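Local coordinates for BRO1 protein (PDB 1ZB1), which concentrates and sorts cargo proteins at the multivesicular body and recruits the Doa4 deubiquitinase to endosomes, this chain being its Bro1 domain, at residues Met6-Leu10 with Trp296-Ile301; Asp12-Lys16 with Phe127-Ile132; Ala48-Leu52 with Lys363-Leu367; Val273-Ile277 with Leu317-Asn321; Ser283-Leu287 with Phe306-Leu310. All coordinates share one frame; numbering follows the deposited sequence.

Contact 1: Met6-Leu10 with Trp296-Ile301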
# COMPACT_ATOMS: atom_id res chain seq x y z
N MET A 6 2.32 16.05 -14.49
CA MET A 6 1.58 14.77 -14.29
C MET A 6 0.85 14.72 -12.96
O MET A 6 1.36 15.18 -11.94
CB MET A 6 2.55 13.58 -14.38
CG MET A 6 2.90 13.19 -15.81
SD MET A 6 4.02 11.78 -15.88
CE MET A 6 3.18 10.59 -14.75
N LYS A 7 -0.36 14.17 -12.98
CA LYS A 7 -1.18 14.04 -11.78
C LYS A 7 -1.10 12.59 -11.29
O LYS A 7 -1.19 11.65 -12.08
CB LYS A 7 -2.64 14.39 -12.09
CG LYS A 7 -2.85 15.69 -12.87
CD LYS A 7 -2.36 16.90 -12.10
CE LYS A 7 -2.69 18.20 -12.84
NZ LYS A 7 -2.07 18.26 -14.19
N PRO A 8 -0.94 12.40 -9.97
CA PRO A 8 -0.84 11.06 -9.39
C PRO A 8 -2.18 10.32 -9.36
O PRO A 8 -3.21 10.89 -9.01
CB PRO A 8 -0.31 11.33 -7.99
CG PRO A 8 -0.96 12.63 -7.66
CD PRO A 8 -0.78 13.43 -8.93
N TYR A 9 -2.14 9.04 -9.73
CA TYR A 9 -3.33 8.20 -9.73
C TYR A 9 -3.16 7.13 -8.65
O TYR A 9 -2.37 6.19 -8.82
CB TYR A 9 -3.47 7.52 -11.10
CG TYR A 9 -4.75 6.73 -11.26
CD1 TYR A 9 -5.87 7.30 -11.86
CD2 TYR A 9 -4.84 5.41 -10.80
CE1 TYR A 9 -7.05 6.58 -12.00
CE2 TYR A 9 -6.02 4.68 -10.94
CZ TYR A 9 -7.12 5.27 -11.54
OH TYR A 9 -8.28 4.56 -11.70
N LEU A 10 -3.89 7.26 -7.55
CA LEU A 10 -3.79 6.31 -6.45
C LEU A 10 -5.03 5.40 -6.34
O LEU A 10 -6.16 5.88 -6.43
CB LEU A 10 -3.60 7.05 -5.12
CG LEU A 10 -2.37 7.96 -5.05
CD1 LEU A 10 -2.33 8.66 -3.70
CD2 LEU A 10 -1.11 7.14 -5.27
N TRP A 296 -7.75 4.65 -17.95
CA TRP A 296 -8.08 5.47 -16.78
C TRP A 296 -7.11 6.60 -16.44
O TRP A 296 -7.39 7.40 -15.54
CB TRP A 296 -8.25 4.58 -15.54
CG TRP A 296 -9.09 3.37 -15.79
CD1 TRP A 296 -8.66 2.13 -16.18
CD2 TRP A 296 -10.52 3.30 -15.77
NE1 TRP A 296 -9.73 1.30 -16.40
CE2 TRP A 296 -10.88 1.99 -16.16
CE3 TRP A 296 -11.53 4.22 -15.46
CZ2 TRP A 296 -12.22 1.58 -16.25
CZ3 TRP A 296 -12.86 3.81 -15.55
CH2 TRP A 296 -13.19 2.50 -15.95
N LEU A 297 -6.00 6.68 -17.15
CA LEU A 297 -4.99 7.70 -16.87
C LEU A 297 -4.92 8.86 -17.86
O LEU A 297 -4.14 9.79 -17.65
CB LEU A 297 -3.61 7.04 -16.82
CG LEU A 297 -3.38 6.00 -15.73
CD1 LEU A 297 -2.17 5.17 -16.10
CD2 LEU A 297 -3.19 6.68 -14.40
N VAL A 298 -5.73 8.82 -18.92
CA VAL A 298 -5.70 9.88 -19.92
C VAL A 298 -5.77 11.29 -19.33
O VAL A 298 -5.23 12.23 -19.91
CB VAL A 298 -6.84 9.71 -20.96
CG1 VAL A 298 -6.65 8.41 -21.72
CG2 VAL A 298 -8.20 9.74 -20.28
N GLU A 299 -6.43 11.44 -18.19
CA GLU A 299 -6.54 12.76 -17.56
C GLU A 299 -5.44 13.03 -16.54
O GLU A 299 -5.38 14.11 -15.96
CB GLU A 299 -7.90 12.92 -16.90
CG GLU A 299 -9.06 12.99 -17.87
CD GLU A 299 -10.38 13.25 -17.18
OE1 GLU A 299 -10.48 14.24 -16.44
OE2 GLU A 299 -11.32 12.44 -17.38
N PHE A 300 -4.56 12.05 -16.33
CA PHE A 300 -3.48 12.19 -15.36
C PHE A 300 -2.10 12.29 -16.02
O PHE A 300 -1.20 12.93 -15.48
CB PHE A 300 -3.51 11.02 -14.38
CG PHE A 300 -4.78 10.93 -13.58
CD1 PHE A 300 -5.99 10.60 -14.20
CD2 PHE A 300 -4.78 11.20 -12.22
CE1 PHE A 300 -7.18 10.55 -13.47
CE2 PHE A 300 -5.97 11.16 -11.48
CZ PHE A 300 -7.17 10.83 -12.10
N ILE A 301 -1.96 11.67 -17.19
CA ILE A 301 -0.70 11.68 -17.94
C ILE A 301 -0.94 12.17 -19.36
O ILE A 301 -1.77 11.62 -20.08
CB ILE A 301 -0.09 10.27 -18.01
CG1 ILE A 301 0.30 9.79 -16.61
CG2 ILE A 301 1.14 10.28 -18.93
CD1 ILE A 301 0.80 8.36 -16.59

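Contact 2: Asp12-Lys16 with Phe127-Ile132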
# COMPACT_ATOMS: atom_id res chain seq x y z
N ASP A 12 -7.94 3.27 -4.75
CA ASP A 12 -8.75 3.47 -3.55
C ASP A 12 -9.03 2.12 -2.90
O ASP A 12 -9.85 1.34 -3.40
CB ASP A 12 -10.06 4.16 -3.93
CG ASP A 12 -10.70 4.87 -2.76
OD1 ASP A 12 -10.11 5.87 -2.28
OD2 ASP A 12 -11.78 4.43 -2.31
N LEU A 13 -8.35 1.84 -1.79
CA LEU A 13 -8.54 0.57 -1.08
C LEU A 13 -9.80 0.61 -0.20
O LEU A 13 -10.25 1.68 0.21
CB LEU A 13 -7.30 0.24 -0.25
CG LEU A 13 -5.98 0.14 -1.04
CD1 LEU A 13 -4.86 -0.32 -0.13
CD2 LEU A 13 -6.14 -0.84 -2.20
N LYS A 14 -10.36 -0.56 0.09
CA LYS A 14 -11.58 -0.64 0.89
C LYS A 14 -11.38 -1.17 2.30
O LYS A 14 -10.58 -2.08 2.52
CB LYS A 14 -12.61 -1.51 0.17
CG LYS A 14 -13.01 -0.98 -1.20
CD LYS A 14 -13.71 0.36 -1.06
CE LYS A 14 -14.16 0.90 -2.40
NZ LYS A 14 -14.83 2.23 -2.28
N LEU A 15 -12.13 -0.60 3.24
CA LEU A 15 -12.08 -1.01 4.64
C LEU A 15 -12.98 -2.23 4.84
O LEU A 15 -13.88 -2.50 4.04
CB LEU A 15 -12.61 0.10 5.55
CG LEU A 15 -11.84 1.41 5.69
CD1 LEU A 15 -12.69 2.44 6.48
CD2 LEU A 15 -10.52 1.12 6.40
N LYS A 16 -12.72 -2.98 5.91
CA LYS A 16 -13.56 -4.13 6.25
C LYS A 16 -14.53 -3.63 7.32
O LYS A 16 -14.12 -3.00 8.29
CB LYS A 16 -12.72 -5.28 6.81
CG LYS A 16 -11.74 -5.91 5.80
CD LYS A 16 -10.79 -6.90 6.48
CE LYS A 16 -11.54 -8.08 7.09
NZ LYS A 16 -12.46 -8.73 6.10
N PHE A 127 -5.53 -4.75 9.08
CA PHE A 127 -5.84 -4.60 7.66
C PHE A 127 -6.40 -3.18 7.45
O PHE A 127 -6.03 -2.47 6.51
CB PHE A 127 -6.87 -5.65 7.24
CG PHE A 127 -7.24 -5.60 5.78
CD1 PHE A 127 -8.20 -4.71 5.31
CD2 PHE A 127 -6.61 -6.44 4.86
CE1 PHE A 127 -8.54 -4.64 3.96
CE2 PHE A 127 -6.93 -6.39 3.50
CZ PHE A 127 -7.89 -5.50 3.04
N ASN A 128 -7.30 -2.77 8.34
CA ASN A 128 -7.89 -1.44 8.24
C ASN A 128 -6.86 -0.34 8.52
O ASN A 128 -6.90 0.73 7.90
CB ASN A 128 -9.11 -1.32 9.17
CG ASN A 128 -10.36 -1.98 8.57
OD1 ASN A 128 -10.36 -2.35 7.39
ND2 ASN A 128 -11.41 -2.12 9.36
N ILE A 129 -5.93 -0.60 9.43
CA ILE A 129 -4.88 0.37 9.74
C ILE A 129 -4.07 0.63 8.46
O ILE A 129 -3.76 1.78 8.12
CB ILE A 129 -3.95 -0.18 10.85
CG1 ILE A 129 -4.66 -0.10 12.21
CG2 ILE A 129 -2.63 0.59 10.88
CD1 ILE A 129 -3.89 -0.75 13.36
N ALA A 130 -3.73 -0.44 7.75
CA ALA A 130 -2.97 -0.32 6.50
C ALA A 130 -3.77 0.49 5.48
O ALA A 130 -3.24 1.39 4.82
CB ALA A 130 -2.66 -1.72 5.94
N VAL A 131 -5.06 0.18 5.36
CA VAL A 131 -5.91 0.91 4.42
C VAL A 131 -5.99 2.39 4.81
O VAL A 131 -5.90 3.28 3.96
CB VAL A 131 -7.34 0.33 4.38
CG1 VAL A 131 -8.26 1.25 3.57
CG2 VAL A 131 -7.33 -1.06 3.73
N ILE A 132 -6.15 2.65 6.10
CA ILE A 132 -6.25 4.03 6.57
C ILE A 132 -4.98 4.82 6.25
O ILE A 132 -5.04 6.01 5.94
CB ILE A 132 -6.57 4.07 8.08
CG1 ILE A 132 -7.97 3.48 8.32
CG2 ILE A 132 -6.53 5.52 8.59
CD1 ILE A 132 -8.33 3.28 9.78

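Contact 3: Ala48-Leu52 with Lys363-Leu367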
# COMPACT_ATOMS: atom_id res chain seq x y z
N ALA A 48 -12.73 1.37 32.82
CA ALA A 48 -11.86 0.95 31.73
C ALA A 48 -12.64 0.20 30.66
O ALA A 48 -12.47 0.47 29.47
CB ALA A 48 -10.72 0.09 32.27
N THR A 49 -13.50 -0.73 31.08
CA THR A 49 -14.28 -1.52 30.12
C THR A 49 -15.23 -0.64 29.31
O THR A 49 -15.50 -0.93 28.15
CB THR A 49 -15.07 -2.63 30.82
OG1 THR A 49 -14.17 -3.40 31.64
CG2 THR A 49 -15.73 -3.56 29.79
N SER A 50 -15.73 0.43 29.93
CA SER A 50 -16.63 1.34 29.24
C SER A 50 -15.83 2.12 28.18
O SER A 50 -16.30 2.34 27.06
CB SER A 50 -17.27 2.32 30.24
OG SER A 50 -18.12 3.24 29.58
N GLU A 51 -14.63 2.54 28.54
CA GLU A 51 -13.77 3.29 27.63
C GLU A 51 -13.32 2.41 26.46
O GLU A 51 -13.24 2.86 25.32
CB GLU A 51 -12.56 3.85 28.38
CG GLU A 51 -12.82 5.23 28.99
CD GLU A 51 -11.89 5.57 30.15
OE1 GLU A 51 -10.70 5.19 30.11
OE2 GLU A 51 -12.36 6.23 31.11
N LEU A 52 -13.02 1.14 26.75
CA LEU A 52 -12.60 0.19 25.74
C LEU A 52 -13.72 -0.05 24.73
O LEU A 52 -13.48 -0.08 23.52
CB LEU A 52 -12.24 -1.15 26.38
CG LEU A 52 -12.10 -2.34 25.41
CD1 LEU A 52 -10.81 -2.19 24.58
CD2 LEU A 52 -12.06 -3.63 26.21
N LYS A 363 -3.23 1.95 31.18
CA LYS A 363 -4.66 2.17 31.30
C LYS A 363 -5.46 0.89 31.54
O LYS A 363 -6.41 0.89 32.32
CB LYS A 363 -5.17 2.87 30.03
CG LYS A 363 -6.65 3.20 30.04
CD LYS A 363 -7.02 4.04 28.82
CE LYS A 363 -8.52 4.32 28.80
NZ LYS A 363 -8.94 5.28 27.74
N TYR A 364 -5.07 -0.20 30.89
CA TYR A 364 -5.82 -1.45 31.03
C TYR A 364 -5.27 -2.56 31.92
O TYR A 364 -5.79 -3.67 31.92
CB TYR A 364 -6.10 -2.01 29.63
CG TYR A 364 -6.95 -1.09 28.80
CD1 TYR A 364 -6.39 -0.25 27.84
CD2 TYR A 364 -8.32 -1.01 29.03
CE1 TYR A 364 -7.18 0.66 27.13
CE2 TYR A 364 -9.12 -0.11 28.33
CZ TYR A 364 -8.55 0.72 27.38
OH TYR A 364 -9.35 1.60 26.70
N ASP A 365 -4.24 -2.25 32.70
CA ASP A 365 -3.65 -3.25 33.58
C ASP A 365 -4.65 -3.94 34.53
O ASP A 365 -4.62 -5.15 34.70
CB ASP A 365 -2.51 -2.63 34.39
CG ASP A 365 -1.73 -3.65 35.19
OD1 ASP A 365 -2.04 -3.83 36.38
OD2 ASP A 365 -0.83 -4.29 34.61
N SER A 366 -5.53 -3.16 35.15
CA SER A 366 -6.53 -3.72 36.07
C SER A 366 -7.51 -4.63 35.33
O SER A 366 -7.91 -5.68 35.84
CB SER A 366 -7.30 -2.60 36.77
OG SER A 366 -6.42 -1.77 37.54
N LEU A 367 -7.90 -4.22 34.13
CA LEU A 367 -8.83 -5.01 33.33
C LEU A 367 -8.17 -6.35 33.03
O LEU A 367 -8.79 -7.40 33.23
CB LEU A 367 -9.19 -4.26 32.04
CG LEU A 367 -10.18 -4.94 31.09
CD1 LEU A 367 -10.82 -3.90 30.18
CD2 LEU A 367 -9.48 -6.01 30.27

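Contact 4: Val273-Ile277 with Leu317-Asn321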
# COMPACT_ATOMS: atom_id res chain seq x y z
N VAL A 273 25.78 10.16 -28.86
CA VAL A 273 24.61 10.11 -29.72
C VAL A 273 24.67 8.79 -30.48
O VAL A 273 25.72 8.15 -30.52
CB VAL A 273 24.62 11.29 -30.72
CG1 VAL A 273 23.32 11.33 -31.50
CG2 VAL A 273 24.83 12.60 -29.98
N GLY A 274 23.56 8.37 -31.07
CA GLY A 274 23.56 7.11 -31.78
C GLY A 274 23.27 6.04 -30.76
O GLY A 274 22.43 5.16 -30.97
N GLU A 275 23.97 6.10 -29.64
CA GLU A 275 23.76 5.16 -28.55
C GLU A 275 22.52 5.70 -27.85
O GLU A 275 21.64 4.95 -27.42
CB GLU A 275 24.96 5.15 -27.60
CG GLU A 275 24.90 4.09 -26.53
CD GLU A 275 26.21 3.92 -25.79
OE1 GLU A 275 26.68 4.90 -25.17
OE2 GLU A 275 26.79 2.81 -25.84
N ALA A 276 22.46 7.03 -27.78
CA ALA A 276 21.34 7.73 -27.16
C ALA A 276 20.11 7.55 -28.05
O ALA A 276 19.00 7.37 -27.56
CB ALA A 276 21.67 9.21 -27.02
N ILE A 277 20.33 7.62 -29.36
CA ILE A 277 19.25 7.45 -30.32
C ILE A 277 18.64 6.06 -30.16
O ILE A 277 17.43 5.88 -30.31
CB ILE A 277 19.77 7.63 -31.77
CG1 ILE A 277 20.21 9.08 -31.98
CG2 ILE A 277 18.70 7.23 -32.78
CD1 ILE A 277 20.89 9.34 -33.31
N LEU A 317 18.70 14.47 -32.63
CA LEU A 317 19.80 13.51 -32.54
C LEU A 317 20.11 12.90 -33.90
O LEU A 317 21.27 12.75 -34.28
CB LEU A 317 19.45 12.40 -31.54
CG LEU A 317 19.48 12.70 -30.04
CD1 LEU A 317 20.92 12.75 -29.56
CD2 LEU A 317 18.77 14.01 -29.75
N ILE A 318 19.06 12.54 -34.63
CA ILE A 318 19.21 11.93 -35.95
C ILE A 318 19.83 12.89 -36.97
O ILE A 318 20.74 12.52 -37.71
CB ILE A 318 17.85 11.42 -36.47
CG1 ILE A 318 17.36 10.29 -35.56
CG2 ILE A 318 17.99 10.93 -37.90
CD1 ILE A 318 15.97 9.79 -35.89
N LYS A 319 19.32 14.12 -37.01
CA LYS A 319 19.84 15.12 -37.95
C LYS A 319 21.33 15.34 -37.73
O LYS A 319 22.15 15.08 -38.62
CB LYS A 319 19.11 16.45 -37.78
CG LYS A 319 19.66 17.56 -38.65
CD LYS A 319 18.93 18.87 -38.39
CE LYS A 319 19.55 20.01 -39.19
NZ LYS A 319 18.86 21.31 -38.93
N ASP A 320 21.69 15.82 -36.54
CA ASP A 320 23.08 16.07 -36.21
C ASP A 320 23.82 14.76 -35.96
O ASP A 320 24.41 14.57 -34.89
CB ASP A 320 23.17 16.95 -34.95
CG ASP A 320 22.32 18.20 -35.05
OD1 ASP A 320 22.48 18.96 -36.02
OD2 ASP A 320 21.48 18.42 -34.14
N ASN A 321 23.78 13.86 -36.93
CA ASN A 321 24.46 12.58 -36.80
C ASN A 321 24.58 11.84 -38.13
O ASN A 321 25.58 11.17 -38.38
CB ASN A 321 23.73 11.70 -35.78
CG ASN A 321 24.45 10.39 -35.53
OD1 ASN A 321 24.44 9.49 -36.36
ND2 ASN A 321 25.08 10.28 -34.37

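Contact 5: Ser283-Leu287 with Phe306-Leu310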
# COMPACT_ATOMS: atom_id res chain seq x y z
N SER A 283 12.63 3.82 -25.85
CA SER A 283 11.66 4.58 -25.07
C SER A 283 10.33 4.69 -25.80
O SER A 283 9.27 4.46 -25.22
CB SER A 283 12.20 5.98 -24.78
OG SER A 283 11.29 6.72 -23.99
N MET A 284 10.39 5.05 -27.08
CA MET A 284 9.19 5.19 -27.90
C MET A 284 8.42 3.87 -27.96
O MET A 284 7.20 3.86 -27.90
CB MET A 284 9.56 5.63 -29.32
CG MET A 284 8.36 5.84 -30.24
SD MET A 284 7.32 7.23 -29.74
CE MET A 284 6.05 6.42 -28.83
N GLN A 285 9.15 2.77 -28.10
CA GLN A 285 8.54 1.44 -28.16
C GLN A 285 7.68 1.21 -26.91
O GLN A 285 6.50 0.89 -27.00
CB GLN A 285 9.62 0.36 -28.23
CG GLN A 285 10.42 0.34 -29.54
CD GLN A 285 11.59 -0.63 -29.49
OE1 GLN A 285 11.43 -1.79 -29.10
NE2 GLN A 285 12.77 -0.17 -29.89
N GLN A 286 8.30 1.38 -25.75
CA GLN A 286 7.62 1.19 -24.48
C GLN A 286 6.42 2.11 -24.31
O GLN A 286 5.37 1.68 -23.82
CB GLN A 286 8.61 1.39 -23.33
CG GLN A 286 9.60 0.26 -23.19
CD GLN A 286 8.91 -1.08 -22.99
OE1 GLN A 286 8.06 -1.23 -22.10
NE2 GLN A 286 9.28 -2.07 -23.80
N LEU A 287 6.56 3.37 -24.70
CA LEU A 287 5.44 4.30 -24.58
C LEU A 287 4.27 3.80 -25.42
O LEU A 287 3.11 3.84 -24.99
CB LEU A 287 5.84 5.70 -25.04
CG LEU A 287 4.69 6.71 -25.04
CD1 LEU A 287 4.17 6.90 -23.63
CD2 LEU A 287 5.16 8.04 -25.62
N PHE A 306 3.91 13.68 -24.48
CA PHE A 306 5.17 13.00 -24.25
C PHE A 306 5.65 12.34 -25.53
O PHE A 306 6.85 12.28 -25.80
CB PHE A 306 5.02 11.96 -23.13
CG PHE A 306 6.29 11.25 -22.78
CD1 PHE A 306 7.45 11.97 -22.46
CD2 PHE A 306 6.35 9.86 -22.77
CE1 PHE A 306 8.64 11.31 -22.13
CE2 PHE A 306 7.53 9.19 -22.45
CZ PHE A 306 8.68 9.92 -22.13
N LYS A 307 4.72 11.84 -26.34
CA LYS A 307 5.08 11.20 -27.60
C LYS A 307 5.77 12.24 -28.48
O LYS A 307 6.74 11.93 -29.16
CB LYS A 307 3.82 10.68 -28.31
CG LYS A 307 4.09 10.00 -29.66
CD LYS A 307 2.80 9.39 -30.21
CE LYS A 307 3.02 8.69 -31.55
NZ LYS A 307 3.25 9.65 -32.66
N GLU A 308 5.26 13.47 -28.44
CA GLU A 308 5.84 14.56 -29.23
C GLU A 308 7.22 14.93 -28.72
O GLU A 308 8.13 15.19 -29.50
CB GLU A 308 4.93 15.79 -29.17
CG GLU A 308 3.65 15.65 -29.97
CD GLU A 308 2.87 16.95 -30.04
OE1 GLU A 308 3.46 17.97 -30.48
OE2 GLU A 308 1.68 16.96 -29.66
N THR A 309 7.37 14.95 -27.40
CA THR A 309 8.65 15.28 -26.79
C THR A 309 9.73 14.30 -27.24
O THR A 309 10.85 14.71 -27.54
CB THR A 309 8.55 15.27 -25.25
OG1 THR A 309 7.64 16.29 -24.82
CG2 THR A 309 9.91 15.51 -24.62
N LEU A 310 9.39 13.02 -27.29
CA LEU A 310 10.34 12.00 -27.72
C LEU A 310 10.72 12.14 -29.18
O LEU A 310 11.90 12.17 -29.52
CB LEU A 310 9.77 10.59 -27.50
CG LEU A 310 9.67 10.06 -26.07
CD1 LEU A 310 9.16 8.63 -26.10
CD2 LEU A 310 11.02 10.13 -25.39

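Contact 1: Met6-Leu10 with Trp296-Ile301
The ring of Tyr9 fills a hollow formed by Leu297, Phe300 and the carbonyl of Trp296. Its CD1 corner stands over the centre of the Phe300 ring, 3.8 Å from Phe300 CZ, in a T-shaped stack with the planes at 79°, Tyr9 giving the edge and Phe300 the face. Leu297 supplies the bump against the start of the tyrosine side chain: its CD2 presses on Tyr9 CB at 3.4 Å, the two side chains crossing at about a right angle. Further out, Trp296 CB lies 3.8 Å from Tyr9 OH. Phe300 fits a second hollow, turning its edge to the carbonyls of Lys7 and Pro8, with Pro8 O 3.6 Å from Phe300 CD2. At the chain's start, the Met6 side chain bends at chi3 (49°) and brings CE to 3.5 Å from Ile301 CG1; Met6 also reaches Phe254 and Tyr255 of helix 242-269. One hydrogen bond crosses between the segments, Lys7 N to Phe300 O at 2.9 Å, nearly straight (170°) and directed onto a carbonyl lone pair. A single directional bond amid aromatic and aliphatic contacts is consistent with segments 6-10 and 296-301 fitting mainly by shape, the bond setting their alignment.

Contact 2: Asp12-Lys16 with Phe127-Ile132
Asn128 swings its CG away from its own carbonyl carbon (chi1 -79°), and its nearly eclipsed chi2 of -10° turns the amide towards Lys16, so that both ends of the group meet the backbone of that one residue. Asn128 OD1 accepts from Lys16 N at 2.9 Å, in the carbonyl plane and on a lone pair. Asn128 ND2 returns a bond to Lys16 O at 3.0 Å, again on a lone pair, with the acceptor close to the plane of the amide. Both bonds are almost straight, and together they fix the amide against rotation.

Beside this grip, Leu15 lays CD2 on the helix surface, 3.6 Å from Val131 CG1 and 4.0 Å from Ile132 CG1. Leu13 CB approaches Val131 CG1 from the other end of the segment. Val131 CG2 also meets the backbone, 3.6 Å from Lys14 O, the same oxygen that lies near the plane of the Phe127 ring at its edge. The Lys16 chain crosses Phe127 at about a right angle, CD coming to 3.6 Å from Phe127 CD1, before bending off to place NZ beside Tyr100 O, Ser171 and Asp173.

The double bond of Asn128 to Lys16 resembles the paired bonds of a hydrogen-bonded antiparallel pair, though here the partner is a side-chain amide; it clamps the N-terminal arm of the Bro1 domain along helix 118-139.

Contact 3: Ala48-Leu52 with Lys363-Leu367
Tyr364 reaches across to Ala48 and Leu52 with one side of its ring. With CG anti to the carbonyl carbon, chi1 of -63° turns the ring so that its end, rather than CB, comes to helix 46-58. CD2 comes first, 4.2 Å from Ala48 CB. CE2 follows, 3.6 Å from Ala48 O, which sits near the ring plane at the edge, and 3.8 Å from Leu52 CB, which approaches obliquely. At the tip, OH lies 3.7 Å from Leu52 CA. One face of the ring carries CG of the neighbouring Lys363, offset toward the rim; the Tyr364 ring also makes an edge-to-face pair with Phe78 of helix 65-86.

The contact joins helix 46-58, among the early helices of the Bro1 domain, to the last one, 349-371. The axes of segments 48-52 and 363-367 approach to 10.1 Å, with directions 117° apart, a steep crossing that brings few residues together, with the small Ala48 beside the tyrosine.

Leu367 CD1 touches two partners, Thr49 OG1 at 3.7 Å and Leu52 CD2 at 4.2 Å, and the leucine chain crosses both of theirs at about a right angle. The Thr49 hydroxyl is itself bonded to Asp45 O. Toward the surface, the extended Lys363 chain passes NZ to the Glu51 carboxylate in a salt bridge whose exact geometry is doubtful, while Glu51 OE2 has a second partner in Lys47.

Contact 4: Val273-Ile277 with Leu317-Asn321
Leu317 O, a buried backbone carbonyl with no hydrogen-bond partner anywhere in the model, is covered by the CD1 methyl of Ile277 at 3.6 Å. Asn321 N, four residues on, instead makes only a weak bond to Lys319 O, at the inverse gamma turn centred on Asp320. No hydrogen bond joins the two segments, and the contact is made by apolar side chains. Ile277 and Leu317 slide past each other in opposite directions, which brings Ile277 CG1 to 3.4 Å from Leu317 CB, tighter than usual for two carbons. The same is true of Val273 CG1 and Leu317 CD1, also 3.4 Å apart, where the two chains cross at a slant. Leu317 is thus touched at two points, Ile277 at CB and Val273 at CD1, with Ala276 CB a looser neighbour of Leu317 CD1 (4.4 Å). Its chi1 and chi2 together point CD1 at Val273.

These residues join the loop entering helix 275-290 and its first turn to the last turns of helix 303-322, two helices consecutive in the chain that form a hairpin at the far end of the largely helical Bro1 domain. Gly274 takes the N-cap position of the first helix, with a positive phi (86°).

Asn321 reaches back over Val273. Its CG is anti to the backbone N (chi1 -176°), and ND2 rests 3.5 Å from Val273 CG1, the two chains passing in opposite directions. Ile277 CD1 also comes 4.3 Å from Ile318 CG1. Helix 242-269 adds Leu267 against Ala276 and Glu268 against Leu317.

Contact 5: Ser283-Leu287 with Phe306-Leu310
Met284 and Leu310 mark the closest approach of two helical segments that run almost antiparallel, at 164° between their directions, with axes 10.6 Å apart. The CA atoms of Met284 and Leu310 are 6.9 Å apart, and side chains fill the gap between the helices. Leu287 lies at the centre of the interface. Its CG is anti to the backbone N (chi1 175°), throwing CD2 across to the other helix, where it lies 3.6 Å from Phe306 CD2, 3.7 Å from Lys307 CA and 4.1 Å from Leu310 CD1. The same residue's CD1 methyl meets Phe306 near the plane of the ring, at its edge.

Leu310 answers in the other direction: CD1 comes to 3.6 Å from Ser283 OG and also packs on Met284 CA. Ser283 OG is not left to this apolar neighbour, since it hydrogen-bonds to Ser257 O of helix 242-269. Met284, bent at chi2 and chi3, turns CE toward the aliphatic part of Lys307, 4.2 Å from CG, while the lysine's amino group goes to Glu311. Tyr261 pairs edge-to-face with Phe306 and touches both Ser283 and Leu310, so helix 242-269 walls off one flank of the interface.

Two consecutive, near-antiparallel helices, 275-290 and 303-322, packed in this way form a helical hairpin, consistent with the placing of the BRO1-like domain in the TPR clan.

Overall arrangement
From the N terminus, the first arm of the chain docks twice: contact 1 joins it to the loop between helices 275-290 and 303-322, and contact 2 ties the next segment to helix 118-139. Contact 2 is nested within the loop closed by contact 1, crosses contact 3, which brings helix 46-58 to the last helix, 349-371, and closes before contacts 4 and 5 open. Contacts 4 and 5 tie the two helices of the hairpin together, contact 5 inside contact 4, both nested in contact 3, while contact 1 crosses contacts 3, 4 and 5. Contacts 3 and 4 lie on opposite sides of the chain's centre, about 72 Å between centres, spanning the elongated domain.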